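Local coordinates for protein type III restriction-modification enzyme EcoP15I Res subunit (Escherichia coli, PDB 4ZCF) that forms the ATP-binding helicase and endonuclease subunit that, together with Mod, cleaves DNA 25-27 base pairs downstream of one of two inversely oriented recognition sites, at residues N108-K120 against Y180-N192. Residues are numbered along the deposited sequence; the frame is centred on the assembly and turned at random.
Sequences NKFIIIVPTLSIK and YIHVLVINSGMIN. With AMP (adenosine monophosphate), chain H; nucleotides of chain E.
Phe110 turns a ring edge to the carbonyl oxygen of His182, which lies near the ring plane, while Ile181 CG2 approaches obliquely, 3.6 Å from Phe110 CE1. On the other side of the sheet, the His182 imidazole meets Lys109 CE at an oblique angle; its nitrogens bond to Tyr147 OH and Ser174 O, fixing its rotation. The third flat group, the Asn187 amide, links protein to DNA: Lys120 NZ sits above its carbonyl plane, 3.0 Å from Asn187 OD1, and Asn187 ND2 donates to DT6 OP1 of chain E (3.1 Å). Lys120 gets there with CG anti to the backbone N (chi1 -163°) and a bend at chi3 (96°); NZ also bonds to Val149 O. Between these ends, strands 109-113 and 180-186 run parallel, joined by six backbone hydrogen bonds from His182 N-Asn108 O to Val114 N-Ile186 O. Ile112 CD1 packs on Val183 CG2, and on the other face Ile111 CG2 and Ile113 CG1 both touch Ile186 CG2. These are neighbouring strands of the RecA-like helicase sheet, and the turns into helices 117-128 and 188-191 that follow them meet the DNA backbone, where Leu117 N donates to DA5 OP1 of chain E (3.1 Å). A leucine in place of Lys120 would probably leave Asn187 OD1 without this donor and the amide freer to turn from the phosphate. The lysine's charge probably polarises the amide, strengthening ND2 as a donor to the DNA backbone, a grip that reads no base.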
ATOM      1  N   ASN C 108      21.314 -12.155 -11.550  1.00 51.42           N
ATOM      2  CA  ASN C 108      20.277 -12.180 -10.515  1.00 51.86           C
ATOM      3  C   ASN C 108      18.981 -11.428 -10.860  1.00 52.86           C
ATOM      4  O   ASN C 108      18.075 -11.351 -10.025  1.00 52.08           O
ATOM      5  CB  ASN C 108      20.867 -11.729  -9.160  1.00 54.87           C
ATOM      6  CG  ASN C 108      21.250 -10.274  -9.093  1.00 81.34           C
ATOM      7  OD1 ASN C 108      21.989  -9.755  -9.940  1.00 77.50           O
ATOM      8  ND2 ASN C 108      20.794  -9.597  -8.045  1.00 75.82           N
ATOM      9  N   LYS C 109      18.909 -10.864 -12.074  1.00 46.80           N
ATOM     10  CA  LYS C 109      17.764 -10.098 -12.545  1.00 44.84           C
ATOM     11  C   LYS C 109      17.331 -10.544 -13.935  1.00 46.71           C
ATOM     12  O   LYS C 109      18.110 -10.492 -14.889  1.00 45.12           O
ATOM     13  CB  LYS C 109      18.020  -8.586 -12.428  1.00 46.73           C
ATOM     14  CG  LYS C 109      17.827  -8.104 -10.992  1.00 47.61           C
ATOM     15  CD  LYS C 109      17.832  -6.619 -10.836  1.00 46.70           C
ATOM     16  CE  LYS C 109      17.957  -6.300  -9.367  1.00 47.38           C
ATOM     17  NZ  LYS C 109      17.989  -4.823  -9.127  1.00 46.63           N
ATOM     18  N   PHE C 110      16.096 -11.065 -14.017  1.00 43.42           N
ATOM     19  CA  PHE C 110      15.508 -11.639 -15.228  1.00 43.01           C
ATOM     20  C   PHE C 110      14.093 -11.103 -15.457  1.00 46.31           C
ATOM     21  O   PHE C 110      13.340 -10.916 -14.501  1.00 46.19           O
ATOM     22  CB  PHE C 110      15.441 -13.185 -15.107  1.00 44.45           C
ATOM     23  CG  PHE C 110      16.720 -13.888 -14.706  1.00 46.03           C
ATOM     24  CD1 PHE C 110      17.078 -14.012 -13.366  1.00 50.67           C
ATOM     25  CD2 PHE C 110      17.533 -14.482 -15.659  1.00 48.13           C
ATOM     26  CE1 PHE C 110      18.275 -14.645 -12.997  1.00 51.74           C
ATOM     27  CE2 PHE C 110      18.719 -15.133 -15.288  1.00 51.36           C
ATOM     28  CZ  PHE C 110      19.081 -15.211 -13.961  1.00 50.02           C
ATOM     29  N   ILE C 111      13.728 -10.899 -16.729  1.00 41.09           N
ATOM     30  CA  ILE C 111      12.383 -10.479 -17.125  1.00 39.58           C
ATOM     31  C   ILE C 111      11.709 -11.680 -17.837  1.00 45.06           C
ATOM     32  O   ILE C 111      12.254 -12.175 -18.833  1.00 45.37           O
ATOM     33  CB  ILE C 111      12.334  -9.151 -17.960  1.00 40.56           C
ATOM     34  CG1 ILE C 111      13.125  -8.013 -17.259  1.00 39.91           C
ATOM     35  CG2 ILE C 111      10.873  -8.731 -18.208  1.00 39.67           C
ATOM     36  CD1 ILE C 111      13.280  -6.630 -18.064  1.00 38.81           C
ATOM     37  N   ILE C 112      10.574 -12.179 -17.287  1.00 39.94           N
ATOM     38  CA  ILE C 112       9.791 -13.263 -17.889  1.00 39.78           C
ATOM     39  C   ILE C 112       8.678 -12.577 -18.662  1.00 45.55           C
ATOM     40  O   ILE C 112       7.775 -11.993 -18.038  1.00 46.98           O
ATOM     41  CB  ILE C 112       9.182 -14.287 -16.874  1.00 42.07           C
ATOM     42  CG1 ILE C 112      10.263 -15.051 -16.105  1.00 41.22           C
ATOM     43  CG2 ILE C 112       8.223 -15.266 -17.588  1.00 42.27           C
ATOM     44  CD1 ILE C 112       9.715 -15.786 -14.885  1.00 40.29           C
ATOM     45  N   ILE C 113       8.735 -12.641 -20.009  1.00 39.81           N
ATOM     46  CA  ILE C 113       7.711 -12.021 -20.831  1.00 38.99           C
ATOM     47  C   ILE C 113       6.662 -13.051 -21.300  1.00 45.92           C
ATOM     48  O   ILE C 113       7.001 -14.076 -21.904  1.00 45.39           O
ATOM     49  CB  ILE C 113       8.272 -11.049 -21.896  1.00 41.36           C
ATOM     50  CG1 ILE C 113       9.283 -10.081 -21.230  1.00 41.23           C
ATOM     51  CG2 ILE C 113       7.120 -10.272 -22.591  1.00 43.04           C
ATOM     52  CD1 ILE C 113       9.980  -9.055 -22.090  1.00 45.45           C
ATOM     53  N   VAL C 114       5.395 -12.810 -20.909  1.00 43.60           N
ATOM     54  CA  VAL C 114       4.273 -13.710 -21.184  1.00 43.48           C
ATOM     55  C   VAL C 114       3.256 -13.030 -22.112  1.00 49.27           C
ATOM     56  O   VAL C 114       3.225 -11.807 -22.140  1.00 50.20           O
ATOM     57  CB  VAL C 114       3.651 -14.370 -19.900  1.00 46.04           C
ATOM     58  CG1 VAL C 114       4.671 -15.251 -19.172  1.00 44.48           C
ATOM     59  CG2 VAL C 114       3.032 -13.340 -18.955  1.00 45.40           C
ATOM     60  N   PRO C 115       2.501 -13.745 -22.967  1.00 46.13           N
ATOM     61  CA  PRO C 115       1.624 -13.029 -23.906  1.00 46.52           C
ATOM     62  C   PRO C 115       0.173 -12.817 -23.456  1.00 52.48           C
ATOM     63  O   PRO C 115      -0.572 -12.068 -24.113  1.00 52.03           O
ATOM     64  CB  PRO C 115       1.651 -13.943 -25.130  1.00 47.87           C
ATOM     65  CG  PRO C 115       1.814 -15.339 -24.551  1.00 51.46           C
ATOM     66  CD  PRO C 115       2.444 -15.210 -23.190  1.00 47.22           C
ATOM     67  N   THR C 116      -0.227 -13.502 -22.355  1.00 49.66           N
ATOM     68  CA  THR C 116      -1.595 -13.656 -21.869  1.00 49.54           C
ATOM     69  C   THR C 116      -1.733 -13.581 -20.335  1.00 53.28           C
ATOM     70  O   THR C 116      -0.782 -13.898 -19.622  1.00 54.87           O
ATOM     71  CB  THR C 116      -2.122 -14.954 -22.544  1.00 55.72           C
ATOM     72  OG1 THR C 116      -2.998 -14.653 -23.636  1.00 54.67           O
ATOM     73  CG2 THR C 116      -2.687 -15.965 -21.602  1.00 54.87           C
ATOM     74  N   LEU C 117      -2.913 -13.147 -19.835  1.00 46.95           N
ATOM     75  CA  LEU C 117      -3.184 -13.059 -18.398  1.00 44.57           C
ATOM     76  C   LEU C 117      -3.248 -14.421 -17.722  1.00 49.00           C
ATOM     77  O   LEU C 117      -2.829 -14.534 -16.566  1.00 49.26           O
ATOM     78  CB  LEU C 117      -4.459 -12.273 -18.096  1.00 43.38           C
ATOM     79  CG  LEU C 117      -4.435 -10.777 -18.355  1.00 45.29           C
ATOM     80  CD1 LEU C 117      -5.819 -10.193 -18.161  1.00 44.02           C
ATOM     81  CD2 LEU C 117      -3.369 -10.056 -17.506  1.00 41.85           C
ATOM     82  N   SER C 118      -3.768 -15.448 -18.432  1.00 45.27           N
ATOM     83  CA  SER C 118      -3.873 -16.826 -17.933  1.00 45.40           C
ATOM     84  C   SER C 118      -2.478 -17.456 -17.754  1.00 48.99           C
ATOM     85  O   SER C 118      -2.238 -18.166 -16.773  1.00 49.23           O
ATOM     86  CB  SER C 118      -4.705 -17.682 -18.879  1.00 50.64           C
ATOM     87  OG  SER C 118      -5.921 -17.059 -19.257  1.00 64.32           O
ATOM     88  N   ILE C 119      -1.571 -17.209 -18.705  1.00 44.47           N
ATOM     89  CA  ILE C 119      -0.189 -17.665 -18.624  1.00 44.20           C
ATOM     90  C   ILE C 119       0.498 -16.849 -17.502  1.00 46.04           C
ATOM     91  O   ILE C 119       1.249 -17.427 -16.722  1.00 44.92           O
ATOM     92  CB  ILE C 119       0.550 -17.590 -19.999  1.00 47.78           C
ATOM     93  CG1 ILE C 119      -0.117 -18.506 -21.055  1.00 47.93           C
ATOM     94  CG2 ILE C 119       2.045 -17.919 -19.853  1.00 48.88           C
ATOM     95  CD1 ILE C 119       0.401 -18.287 -22.561  1.00 53.31           C
ATOM     96  N   LYS C 120       0.184 -15.539 -17.377  1.00 42.19           N
ATOM     97  CA  LYS C 120       0.731 -14.697 -16.299  1.00 42.84           C
ATOM     98  C   LYS C 120       0.297 -15.227 -14.941  1.00 47.14           C
ATOM     99  O   LYS C 120       1.133 -15.375 -14.073  1.00 47.80           O
ATOM    100  CB  LYS C 120       0.313 -13.217 -16.457  1.00 46.34           C
ATOM    101  CG  LYS C 120       1.162 -12.253 -15.620  1.00 48.83           C
ATOM    102  CD  LYS C 120       0.909 -10.799 -15.984  1.00 50.41           C
ATOM    103  CE  LYS C 120      -0.093 -10.126 -15.080  1.00 43.98           C
ATOM    104  NZ  LYS C 120      -0.256  -8.691 -15.434  1.00 48.38           N
ATOM    105  N   TYR C 180      19.246 -14.259  -3.149  1.00 56.74           N
ATOM    106  CA  TYR C 180      18.076 -13.888  -3.944  1.00 57.26           C
ATOM    107  C   TYR C 180      18.296 -13.671  -5.422  1.00 56.82           C
ATOM    108  O   TYR C 180      19.190 -12.924  -5.825  1.00 56.77           O
ATOM    109  CB  TYR C 180      17.357 -12.645  -3.382  1.00 61.04           C
ATOM    110  CG  TYR C 180      17.280 -12.541  -1.876  1.00 66.60           C
ATOM    111  CD1 TYR C 180      16.609 -13.502  -1.125  1.00 70.12           C
ATOM    112  CD2 TYR C 180      17.791 -11.432  -1.210  1.00 68.08           C
ATOM    113  CE1 TYR C 180      16.526 -13.406   0.265  1.00 73.81           C
ATOM    114  CE2 TYR C 180      17.681 -11.304   0.176  1.00 69.91           C
ATOM    115  CZ  TYR C 180      17.054 -12.298   0.912  1.00 81.55           C
ATOM    116  OH  TYR C 180      16.951 -12.186   2.281  1.00 85.56           O
ATOM    117  N   ILE C 181      17.398 -14.256  -6.213  1.00 50.16           N
ATOM    118  CA  ILE C 181      17.265 -14.073  -7.653  1.00 49.57           C
ATOM    119  C   ILE C 181      15.985 -13.219  -7.775  1.00 51.69           C
ATOM    120  O   ILE C 181      14.988 -13.517  -7.108  1.00 50.41           O
ATOM    121  CB  ILE C 181      17.154 -15.431  -8.405  1.00 52.71           C
ATOM    122  CG1 ILE C 181      18.498 -16.173  -8.391  1.00 53.19           C
ATOM    123  CG2 ILE C 181      16.683 -15.233  -9.842  1.00 53.50           C
ATOM    124  CD1 ILE C 181      18.373 -17.653  -8.401  1.00 61.08           C
ATOM    125  N   HIS C 182      16.034 -12.139  -8.573  1.00 46.57           N
ATOM    126  CA  HIS C 182      14.911 -11.216  -8.756  1.00 44.91           C
ATOM    127  C   HIS C 182      14.259 -11.419 -10.126  1.00 47.94           C
ATOM    128  O   HIS C 182      14.935 -11.328 -11.149  1.00 48.37           O
ATOM    129  CB  HIS C 182      15.365  -9.754  -8.541  1.00 44.92           C
ATOM    130  CG  HIS C 182      16.067  -9.528  -7.233  1.00 48.00           C
ATOM    131  ND1 HIS C 182      15.366  -9.435  -6.042  1.00 49.35           N
ATOM    132  CD2 HIS C 182      17.390  -9.391  -6.972  1.00 49.65           C
ATOM    133  CE1 HIS C 182      16.280  -9.263  -5.099  1.00 48.68           C
ATOM    134  NE2 HIS C 182      17.513  -9.218  -5.611  1.00 49.17           N
ATOM    135  N   VAL C 183      12.953 -11.696 -10.152  1.00 43.56           N
ATOM    136  CA  VAL C 183      12.264 -11.941 -11.419  1.00 43.70           C
ATOM    137  C   VAL C 183      10.993 -11.098 -11.713  1.00 45.70           C
ATOM    138  O   VAL C 183      10.042 -11.092 -10.931  1.00 46.26           O
ATOM    139  CB  VAL C 183      12.129 -13.462 -11.740  1.00 48.24           C
ATOM    140  CG1 VAL C 183      11.205 -14.177 -10.765  1.00 48.24           C
ATOM    141  CG2 VAL C 183      11.684 -13.686 -13.171  1.00 47.95           C
ATOM    142  N   LEU C 184      11.007 -10.393 -12.849  1.00 40.33           N
ATOM    143  CA  LEU C 184       9.898  -9.578 -13.328  1.00 39.18           C
ATOM    144  C   LEU C 184       8.991 -10.340 -14.287  1.00 42.19           C
ATOM    145  O   LEU C 184       9.389 -10.637 -15.412  1.00 42.88           O
ATOM    146  CB  LEU C 184      10.380  -8.270 -13.975  1.00 38.62           C
ATOM    147  CG  LEU C 184       9.281  -7.232 -14.235  1.00 43.99           C
ATOM    148  CD1 LEU C 184       8.909  -6.493 -12.971  1.00 44.71           C
ATOM    149  CD2 LEU C 184       9.707  -6.237 -15.283  1.00 47.39           C
ATOM    150  N   VAL C 185       7.770 -10.633 -13.853  1.00 37.34           N
ATOM    151  CA  VAL C 185       6.774 -11.283 -14.704  1.00 37.17           C
ATOM    152  C   VAL C 185       5.858 -10.166 -15.279  1.00 44.23           C
ATOM    153  O   VAL C 185       5.275  -9.388 -14.518  1.00 43.40           O
ATOM    154  CB  VAL C 185       5.984 -12.397 -13.974  1.00 39.12           C
ATOM    155  CG1 VAL C 185       5.171 -13.233 -14.961  1.00 37.84           C
ATOM    156  CG2 VAL C 185       6.922 -13.284 -13.155  1.00 38.74           C
ATOM    157  N   ILE C 186       5.795 -10.071 -16.623  1.00 43.22           N
ATOM    158  CA  ILE C 186       5.040  -9.059 -17.392  1.00 42.88           C
ATOM    159  C   ILE C 186       4.381  -9.687 -18.637  1.00 47.13           C
ATOM    160  O   ILE C 186       4.986 -10.534 -19.297  1.00 46.52           O
ATOM    161  CB  ILE C 186       5.970  -7.847 -17.767  1.00 44.96           C
ATOM    162  CG1 ILE C 186       5.169  -6.663 -18.355  1.00 44.48           C
ATOM    163  CG2 ILE C 186       7.134  -8.278 -18.692  1.00 44.64           C
ATOM    164  CD1 ILE C 186       5.881  -5.307 -18.314  1.00 49.70           C
ATOM    165  N   ASN C 187       3.147  -9.266 -18.940  1.00 44.69           N
ATOM    166  CA  ASN C 187       2.383  -9.718 -20.107  1.00 44.27           C
ATOM    167  C   ASN C 187       2.542  -8.723 -21.266  1.00 46.93           C
ATOM    168  O   ASN C 187       3.197  -7.702 -21.086  1.00 47.03           O
ATOM    169  CB  ASN C 187       0.914 -10.004 -19.760  1.00 44.57           C
ATOM    170  CG  ASN C 187       0.139  -8.812 -19.266  1.00 53.61           C
ATOM    171  OD1 ASN C 187       0.514  -8.159 -18.279  1.00 51.58           O
ATOM    172  ND2 ASN C 187      -0.965  -8.513 -19.940  1.00 34.98           N
ATOM    173  N   SER C 188       2.030  -9.060 -22.459  1.00 43.51           N
ATOM    174  CA  SER C 188       2.134  -8.239 -23.676  1.00 44.12           C
ATOM    175  C   SER C 188       1.413  -6.894 -23.582  1.00 49.11           C
ATOM    176  O   SER C 188       1.944  -5.886 -24.075  1.00 49.19           O
ATOM    177  CB  SER C 188       1.624  -9.011 -24.883  1.00 48.30           C
ATOM    178  OG  SER C 188       2.435 -10.150 -25.087  1.00 62.34           O
ATOM    179  N   GLY C 189       0.217  -6.904 -22.973  1.00 45.17           N
ATOM    180  CA  GLY C 189      -0.609  -5.720 -22.755  1.00 44.72           C
ATOM    181  C   GLY C 189       0.102  -4.650 -21.949  1.00 49.26           C
ATOM    182  O   GLY C 189      -0.087  -3.452 -22.204  1.00 51.37           O
ATOM    183  N   MET C 190       0.950  -5.073 -20.994  1.00 43.29           N
ATOM    184  CA  MET C 190       1.721  -4.173 -20.139  1.00 43.27           C
ATOM    185  C   MET C 190       2.999  -3.689 -20.791  1.00 53.02           C
ATOM    186  O   MET C 190       3.393  -2.540 -20.564  1.00 54.96           O
ATOM    187  CB  MET C 190       1.957  -4.755 -18.733  1.00 44.68           C
ATOM    188  CG  MET C 190       0.689  -4.768 -17.844  1.00 46.19           C
ATOM    189  SD  MET C 190      -0.241  -3.199 -17.768  1.00 48.11           S
ATOM    190  CE  MET C 190       0.952  -2.115 -16.981  1.00 44.23           C
ATOM    191  N   ILE C 191       3.628  -4.534 -21.639  1.00 50.31           N
ATOM    192  CA  ILE C 191       4.809  -4.164 -22.417  1.00 50.29           C
ATOM    193  C   ILE C 191       4.392  -3.003 -23.376  1.00 55.59           C
ATOM    194  O   ILE C 191       5.120  -2.010 -23.511  1.00 55.07           O
ATOM    195  CB  ILE C 191       5.337  -5.434 -23.171  1.00 53.37           C
ATOM    196  CG1 ILE C 191       6.043  -6.431 -22.221  1.00 53.40           C
ATOM    197  CG2 ILE C 191       6.217  -5.108 -24.399  1.00 54.39           C
ATOM    198  CD1 ILE C 191       7.511  -6.115 -21.814  1.00 54.34           C
ATOM    199  N   ASN C 192       3.177  -3.124 -23.973  1.00 52.56           N
ATOM    200  CA  ASN C 192       2.577  -2.176 -24.918  1.00 52.05           C
ATOM    201  C   ASN C 192       1.865  -0.969 -24.318  1.00 56.29           C
ATOM    202  O   ASN C 192       1.398  -0.119 -25.072  1.00 56.84           O
ATOM    203  CB  ASN C 192       1.680  -2.909 -25.908  1.00 51.53           C
ATOM    204  CG  ASN C 192       2.444  -3.835 -26.812  1.00 59.99           C
ATOM    205  OD1 ASN C 192       3.656  -3.678 -27.023  1.00 46.40           O
ATOM    206  ND2 ASN C 192       1.760  -4.842 -27.339  1.00 48.08           N
TER
HETATM  207  P   AMP H1001       2.974 -21.888 -19.457  1.00149.65           P
HETATM  208  O1P AMP H1001       2.251 -21.291 -20.605  1.00149.75           O
HETATM  209  O2P AMP H1001       4.024 -22.714 -20.104  1.00150.01           O
HETATM  210  O3P AMP H1001       3.732 -20.757 -18.864  1.00150.41           O
HETATM  211  O5' AMP H1001       2.036 -22.634 -18.405  1.00146.20           O
HETATM  212  C5' AMP H1001       2.256 -23.997 -18.088  1.00142.34           C
HETATM  213  C4' AMP H1001       1.933 -24.294 -16.658  1.00137.95           C
HETATM  214  O4' AMP H1001       2.188 -25.694 -16.359  1.00136.59           O
HETATM  215  C3' AMP H1001       2.820 -23.518 -15.749  1.00135.05           C
HETATM  216  O3' AMP H1001       2.173 -22.293 -15.404  1.00133.05           O
HETATM  217  C2' AMP H1001       3.075 -24.390 -14.587  1.00135.17           C
HETATM  218  O2' AMP H1001       2.121 -24.140 -13.545  1.00135.54           O
HETATM  219  C1' AMP H1001       2.875 -25.787 -15.078  1.00135.26           C
HETATM  220  N9  AMP H1001       4.059 -26.545 -15.167  1.00133.99           N
HETATM  221  C8  AMP H1001       5.021 -26.282 -16.029  1.00133.10           C
HETATM  222  N7  AMP H1001       6.012 -27.208 -15.904  1.00131.98           N
HETATM  223  C5  AMP H1001       5.551 -28.153 -14.878  1.00131.72           C
HETATM  224  C6  AMP H1001       6.020 -29.336 -14.240  1.00129.99           C
HETATM  225  N6  AMP H1001       7.277 -29.898 -14.584  1.00128.94           N
HETATM  226  N1  AMP H1001       5.245 -29.918 -13.289  1.00129.48           N
HETATM  227  C2  AMP H1001       4.073 -29.415 -12.931  1.00129.84           C
HETATM  228  N3  AMP H1001       3.571 -28.313 -13.482  1.00130.84           N
HETATM  229  C4  AMP H1001       4.242 -27.641 -14.446  1.00132.55           C
ATOM    230  P    DA E   5      -6.197 -11.816 -21.943  1.00 57.67           P
ATOM    231  OP1  DA E   5      -5.185 -12.904 -21.921  1.00 58.81           O
ATOM    232  OP2  DA E   5      -7.297 -11.864 -20.945  1.00 57.85           O
ATOM    233  O5'  DA E   5      -5.389 -10.443 -21.860  1.00 54.21           O
ATOM    234  C5'  DA E   5      -6.113  -9.252 -21.981  1.00 52.26           C
ATOM    235  C4'  DA E   5      -5.234  -8.016 -22.049  1.00 50.42           C
ATOM    236  O4'  DA E   5      -5.697  -7.243 -23.184  1.00 48.88           O
ATOM    237  C3'  DA E   5      -5.360  -7.129 -20.807  1.00 49.89           C
ATOM    238  O3'  DA E   5      -4.059  -6.726 -20.315  1.00 49.47           O
ATOM    239  C2'  DA E   5      -6.240  -5.963 -21.250  1.00 48.75           C
ATOM    240  C1'  DA E   5      -6.268  -6.019 -22.775  1.00 47.69           C
ATOM    241  N9   DA E   5      -7.589  -5.806 -23.395  1.00 45.65           N
ATOM    242  C8   DA E   5      -8.736  -6.564 -23.251  1.00 44.58           C
ATOM    243  N7   DA E   5      -9.774  -6.079 -23.896  1.00 43.50           N
ATOM    244  C5   DA E   5      -9.275  -4.928 -24.519  1.00 43.04           C
ATOM    245  C6   DA E   5      -9.858  -3.927 -25.343  1.00 43.18           C
ATOM    246  N6   DA E   5     -11.126  -3.971 -25.776  1.00 42.85           N
ATOM    247  N1   DA E   5      -9.056  -2.938 -25.826  1.00 43.33           N
ATOM    248  C2   DA E   5      -7.785  -2.860 -25.423  1.00 42.86           C
ATOM    249  N3   DA E   5      -7.146  -3.739 -24.653  1.00 43.30           N
ATOM    250  C4   DA E   5      -7.935  -4.753 -24.234  1.00 43.58           C
ATOM    251  P    DT E   6      -3.752  -5.874 -18.997  1.00 47.75           P
ATOM    252  OP1  DT E   6      -2.393  -6.196 -18.516  1.00 48.54           O
ATOM    253  OP2  DT E   6      -4.872  -5.963 -18.043  1.00 48.31           O
ATOM    254  O5'  DT E   6      -3.775  -4.390 -19.540  1.00 47.48           O
ATOM    255  C5'  DT E   6      -3.056  -3.869 -20.638  1.00 47.81           C
ATOM    256  C4'  DT E   6      -3.413  -2.399 -20.849  1.00 47.64           C
ATOM    257  O4'  DT E   6      -4.635  -2.255 -21.608  1.00 46.27           O
ATOM    258  C3'  DT E   6      -3.614  -1.601 -19.569  1.00 49.01           C
ATOM    259  O3'  DT E   6      -2.763  -0.485 -19.609  1.00 51.90           O
ATOM    260  C2'  DT E   6      -5.108  -1.274 -19.513  1.00 47.50           C
ATOM    261  C1'  DT E   6      -5.501  -1.331 -20.984  1.00 45.67           C
ATOM    262  N1   DT E   6      -6.920  -1.714 -21.295  1.00 43.16           N
ATOM    263  C2   DT E   6      -7.591  -0.990 -22.253  1.00 42.32           C
ATOM    264  O2   DT E   6      -7.108  -0.021 -22.805  1.00 43.26           O
ATOM    265  N3   DT E   6      -8.863  -1.437 -22.530  1.00 41.18           N
ATOM    266  C4   DT E   6      -9.539  -2.510 -21.950  1.00 40.95           C
ATOM    267  O4   DT E   6     -10.702  -2.786 -22.280  1.00 41.71           O
ATOM    268  C5   DT E   6      -8.772  -3.254 -20.986  1.00 40.28           C
ATOM    269  C7   DT E   6      -9.392  -4.454 -20.322  1.00 38.77           C
ATOM    270  C6   DT E   6      -7.517  -2.828 -20.716  1.00 41.87           C
TER